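Local coordinates for protein Phthiocerol/phenolphthiocerol synthesis polyketide synthase type I PpsC (Mycobacterium tuberculosis, PDB 5NJI) that probably removes water from beta-hydroxyacyl thioester intermediates, as the dehydratase domain of a polyketide synthase in phthiocerol and phenolphthiocerol synthesis, at residues 75-80 / 123-128; 89-94 / 221-226. The protein carries 1 engineered substitution. One frame throughout, in Å; residues are numbered along the deposited sequence.

Interaction 1. Residues 75-80 / 123-128; sequences EIALAA and CQVEIR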
# COMPACT_ATOMS: atom_id res chain seq x y z
N GLU A 75 0.04 6.14 -0.52
CA GLU A 75 1.03 7.14 -0.90
C GLU A 75 0.36 8.44 -1.37
O GLU A 75 0.82 9.54 -1.04
CB GLU A 75 1.94 6.56 -1.97
CG GLU A 75 2.80 7.60 -2.69
CD GLU A 75 3.65 8.44 -1.73
OE1 GLU A 75 3.82 8.06 -0.55
OE2 GLU A 75 4.15 9.49 -2.16
N ILE A 76 -0.71 8.34 -2.15
CA ILE A 76 -1.36 9.55 -2.63
C ILE A 76 -1.88 10.38 -1.46
O ILE A 76 -1.74 11.60 -1.46
CB ILE A 76 -2.48 9.19 -3.62
CG1 ILE A 76 -1.86 8.65 -4.90
CG2 ILE A 76 -3.36 10.38 -3.90
CD1 ILE A 76 -2.83 7.84 -5.76
N ALA A 77 -2.49 9.73 -0.47
CA ALA A 77 -2.99 10.48 0.68
C ALA A 77 -1.86 11.16 1.44
O ALA A 77 -1.98 12.34 1.82
CB ALA A 77 -3.79 9.55 1.59
N LEU A 78 -0.76 10.45 1.70
CA LEU A 78 0.37 11.05 2.41
C LEU A 78 1.00 12.17 1.61
O LEU A 78 1.36 13.22 2.16
CB LEU A 78 1.41 9.99 2.75
CG LEU A 78 0.91 8.96 3.75
CD1 LEU A 78 1.93 7.86 3.79
CD2 LEU A 78 0.74 9.56 5.14
N ALA A 79 1.14 11.99 0.29
CA ALA A 79 1.70 13.03 -0.54
C ALA A 79 0.80 14.25 -0.60
O ALA A 79 1.30 15.38 -0.69
CB ALA A 79 1.95 12.51 -1.96
N ALA A 80 -0.51 14.05 -0.55
CA ALA A 80 -1.44 15.18 -0.56
C ALA A 80 -1.26 16.03 0.69
O ALA A 80 -1.15 17.26 0.59
CB ALA A 80 -2.89 14.68 -0.68
N CYS A 123 -6.70 15.67 8.45
CA CYS A 123 -7.26 16.05 7.16
C CYS A 123 -7.87 14.83 6.49
O CYS A 123 -7.59 13.68 6.85
CB CYS A 123 -6.20 16.72 6.27
SG CYS A 123 -4.80 15.68 5.87
N GLN A 124 -8.77 15.08 5.54
CA GLN A 124 -9.55 14.06 4.88
C GLN A 124 -9.21 14.11 3.40
O GLN A 124 -9.26 15.18 2.78
CB GLN A 124 -11.07 14.26 5.07
CG GLN A 124 -11.51 14.41 6.52
CD GLN A 124 -11.56 13.08 7.25
OE1 GLN A 124 -11.46 12.02 6.64
NE2 GLN A 124 -11.73 13.14 8.56
N VAL A 125 -8.88 12.96 2.84
CA VAL A 125 -8.48 12.85 1.44
C VAL A 125 -9.49 11.97 0.73
O VAL A 125 -9.94 10.96 1.28
CB VAL A 125 -7.05 12.27 1.34
CG1 VAL A 125 -6.66 12.01 -0.11
CG2 VAL A 125 -6.05 13.19 1.99
N GLU A 126 -9.86 12.35 -0.49
CA GLU A 126 -10.75 11.54 -1.31
C GLU A 126 -10.11 11.42 -2.69
O GLU A 126 -9.56 12.39 -3.21
CB GLU A 126 -12.17 12.13 -1.38
CG GLU A 126 -13.20 11.23 -2.05
CD GLU A 126 -14.62 11.53 -1.59
OE1 GLU A 126 -14.79 12.30 -0.62
OE2 GLU A 126 -15.57 11.00 -2.22
N ILE A 127 -10.14 10.20 -3.25
CA ILE A 127 -9.47 9.90 -4.50
C ILE A 127 -10.51 9.37 -5.48
O ILE A 127 -11.17 8.37 -5.20
CB ILE A 127 -8.34 8.88 -4.30
CG1 ILE A 127 -7.28 9.49 -3.40
CG2 ILE A 127 -7.74 8.46 -5.65
CD1 ILE A 127 -6.29 8.49 -2.88
N ARG A 128 -10.67 10.08 -6.55
CA ARG A 128 -11.65 9.79 -7.56
C ARG A 128 -11.03 9.65 -8.99
O ARG A 128 -9.95 10.03 -9.13
CB ARG A 128 -12.65 10.99 -7.65
CG ARG A 128 -13.38 11.36 -6.39
CD ARG A 128 -14.13 12.72 -6.46
NE ARG A 128 -15.03 12.99 -5.39
CZ ARG A 128 -14.72 13.69 -4.25
NH1 ARG A 128 -13.45 14.21 -4.10
NH2 ARG A 128 -15.70 13.87 -3.25

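Interaction 2. Residues 89-94 / 221-226; sequences QDQPWM and EFMLHP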
# COMPACT_ATOMS: atom_id res chain seq x y z
N GLN A 89 9.58 17.68 9.12
CA GLN A 89 9.78 16.31 9.56
C GLN A 89 9.78 15.42 8.32
O GLN A 89 9.06 15.71 7.37
CB GLN A 89 8.68 15.89 10.55
CG GLN A 89 9.11 14.92 11.63
CD GLN A 89 7.93 14.40 12.43
OE1 GLN A 89 7.03 15.16 12.78
NE2 GLN A 89 7.93 13.10 12.70
N ASP A 90 10.60 14.37 8.32
CA ASP A 90 10.67 13.51 7.14
C ASP A 90 9.36 12.75 6.92
O ASP A 90 8.93 12.57 5.77
CB ASP A 90 11.84 12.53 7.27
CG ASP A 90 13.19 13.21 7.14
OD1 ASP A 90 13.25 14.30 6.55
OD2 ASP A 90 14.19 12.63 7.62
N GLN A 91 8.74 12.29 8.00
CA GLN A 91 7.51 11.50 7.96
C GLN A 91 6.54 12.13 8.95
O GLN A 91 6.33 11.63 10.07
CB GLN A 91 7.79 10.03 8.26
CG GLN A 91 8.62 9.33 7.19
CD GLN A 91 7.91 9.26 5.83
OE1 GLN A 91 6.68 9.41 5.75
NE2 GLN A 91 8.67 9.02 4.77
N PRO A 92 5.90 13.24 8.56
CA PRO A 92 5.03 13.97 9.50
C PRO A 92 3.71 13.31 9.79
O PRO A 92 3.04 13.75 10.74
CB PRO A 92 4.79 15.31 8.78
CG PRO A 92 5.72 15.35 7.66
CD PRO A 92 6.08 13.96 7.29
N TRP A 93 3.30 12.30 9.02
CA TRP A 93 1.91 11.86 8.98
C TRP A 93 1.80 10.37 9.26
O TRP A 93 2.74 9.60 9.04
CB TRP A 93 1.27 12.09 7.60
CG TRP A 93 1.59 13.41 7.01
CD1 TRP A 93 2.43 13.67 5.98
CD2 TRP A 93 1.08 14.67 7.44
NE1 TRP A 93 2.48 15.02 5.74
CE2 TRP A 93 1.66 15.66 6.63
CE3 TRP A 93 0.19 15.05 8.45
CZ2 TRP A 93 1.37 17.00 6.79
CZ3 TRP A 93 -0.09 16.39 8.61
CH2 TRP A 93 0.50 17.35 7.79
N MET A 94 0.62 9.99 9.71
CA MET A 94 0.16 8.61 9.71
C MET A 94 -1.18 8.56 9.00
O MET A 94 -1.86 9.58 8.85
CB MET A 94 0.04 8.06 11.14
CG MET A 94 -1.13 8.66 11.95
SD MET A 94 -1.12 8.00 13.63
CE MET A 94 -2.16 6.55 13.40
N GLU A 221 9.78 11.36 -5.40
CA GLU A 221 8.75 12.15 -4.75
C GLU A 221 7.89 11.35 -3.78
O GLU A 221 7.00 11.93 -3.15
CB GLU A 221 7.83 12.81 -5.79
CG GLU A 221 8.57 13.69 -6.79
CD GLU A 221 9.27 14.85 -6.12
OE1 GLU A 221 8.69 15.42 -5.16
OE2 GLU A 221 10.39 15.20 -6.55
N PHE A 222 8.15 10.05 -3.60
CA PHE A 222 7.28 9.24 -2.75
C PHE A 222 7.58 9.45 -1.28
O PHE A 222 8.74 9.43 -0.85
CB PHE A 222 7.41 7.75 -3.07
CG PHE A 222 6.92 7.35 -4.44
CD1 PHE A 222 5.98 8.09 -5.13
CD2 PHE A 222 7.40 6.19 -5.03
CE1 PHE A 222 5.53 7.70 -6.38
CE2 PHE A 222 6.97 5.80 -6.27
CZ PHE A 222 6.03 6.55 -6.95
N MET A 223 6.51 9.49 -0.52
CA MET A 223 6.58 9.54 0.93
C MET A 223 6.72 8.05 1.38
O MET A 223 7.55 7.69 2.18
CB MET A 223 5.33 10.15 1.62
CG MET A 223 5.04 11.60 1.32
SD MET A 223 6.28 12.59 2.09
CE MET A 223 5.90 12.28 3.79
N LEU A 224 6.02 7.24 0.72
CA LEU A 224 5.88 5.79 1.02
C LEU A 224 5.89 5.05 -0.32
O LEU A 224 5.20 5.44 -1.15
CB LEU A 224 4.50 5.53 1.77
CG LEU A 224 3.98 4.20 2.31
CD1 LEU A 224 4.96 3.57 3.28
CD2 LEU A 224 2.58 4.27 2.94
N HIS A 225 6.81 4.33 -0.62
CA HIS A 225 6.95 3.68 -1.92
C HIS A 225 5.84 2.58 -2.03
O HIS A 225 5.92 1.66 -1.35
CB HIS A 225 8.38 3.05 -2.16
CG HIS A 225 8.67 2.74 -3.60
ND1 HIS A 225 7.80 2.05 -4.40
CD2 HIS A 225 9.71 3.08 -4.40
CE1 HIS A 225 8.29 1.97 -5.62
NE2 HIS A 225 9.45 2.58 -5.64
N PRO A 226 4.87 2.73 -2.91
CA PRO A 226 3.78 1.79 -2.99
C PRO A 226 4.21 0.32 -3.27
O PRO A 226 3.65 -0.60 -2.83
CB PRO A 226 2.91 2.32 -4.16
CG PRO A 226 3.27 3.70 -4.30
CD PRO A 226 4.65 3.89 -3.79

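Interaction 1. Residues 75-80 / 123-128
Ile76 and Ile127 make the tightest apolar contact between helix segment 75-80 and strand segment 123-128. The branch methyl CG2 of Ile76 meets the terminal methyl CD1 of Ile127 at 3.6 Å, and the same CD1 comes to 3.9 Å from Ile76 CB, so it lies against the base of the helix side chain and not at its far end. The two side chains run obliquely to one another. Both isoleucines have much the same torsions, and what differs is the branch used: Ile127 reaches over with its long, extended branch (chi2 167°), ending in CD1, whereas Ile76 meets it with the short branch CG2, which is anti to its own backbone N. Two residues back along the strand, Val125 uses both methyls. CG1 rests on Ala77, 4.1 Å from its CB and equally close to its CA, while CG2 turns to Ala80, 4.4 Å from its CB. The small alanine side chains let valine approach the helix backbone itself, and the CA atoms of Ala77 and Val125 are 6.0 Å apart.

This is the packing of a hot-dog fold, in which helix 70-84 is the sausage and the antiparallel strands, 122-130 among them, are the bun that wraps it. The segment axes pass 8.9 Å apart at 132°, so the helix runs askew to the strand. Neighbouring strands widen the seat: Ile76 and Ile127 both touch Leu112, and Ala77 touches Ala142.

No hydrogen bond joins the two segments. On the face of the strand turned from the helix, Arg128 NH2 lies 3.1 Å from Glu126 OE2, but the oxygen sits well out of the guanidinium plane, making this an attraction of charges alone. Glu126 OE2 is also hydrogen-bonded to Thr138 OG1, and Arg128 NH1 donates to Thr115 OG1.

Interaction 2. Residues 89-94 / 221-226
Met223 reaches across to residues 90-93 with a doubly bent side chain. Its CB sets CG beside the backbone N, and successive bends at the next two torsions (chi2 -70°, chi3 -67°) curl the chain past the sulfur SD, so that the methyl CE makes the side chain's contacts with the 89-94 segment. CE sits 3.6 Å from the backbone Asp90 O and, at the same distance, from the Gln91 OE1 of the amide. It is also 3.9 Å from Pro92 CD, where the methionine chain lies roughly perpendicular to the proline side chain. Trp93 completes the surroundings: CE lies at the edge of the indole, near its plane, 4.3 Å from CD1, while the indole NE1 is hydrogen-bonded to Thr82.

The side chains of Gln91 and Met223 lie alongside, pointing opposite ways, which takes the glutamine amide to the methionine backbone. There Gln91 NE2 donates to Met223 O at 3.1 Å. The bond is bent, with an N-H...O angle of 149°, and the carbonyl oxygen stands somewhat out of the amide plane. The amide nitrogen bonds the carbonyl, while the amide oxygen is only in van der Waals contact with the methyl.

His225 N-caps helix 226-234. The contact joins the turn before strand 93-100 to the loop leading into that helix, a link consistent with a contact between the two halves of the double hot-dog fold of polyketide synthase dehydratases.

How the interactions relate
From the N terminus the chain passes through several short strands before helix 70-84, then turns through residues 89-92 and enters strand 93-100. It then runs out along strand 110-118 and back on strand 122-130, where interaction 1 closes a loop of 42 residues onto the helix. Interaction 2 opens within that loop and closes far later, at 221-226, so the two cross. The first ties helix to sheet inside one hot dog; the second ties that part to the loop before helix 226-234. They also touch: Glu75 probably accepts hydrogen bonds from Leu224 N and Met223 N, and Leu78 packs on Trp93, so helix 70-84 borders both.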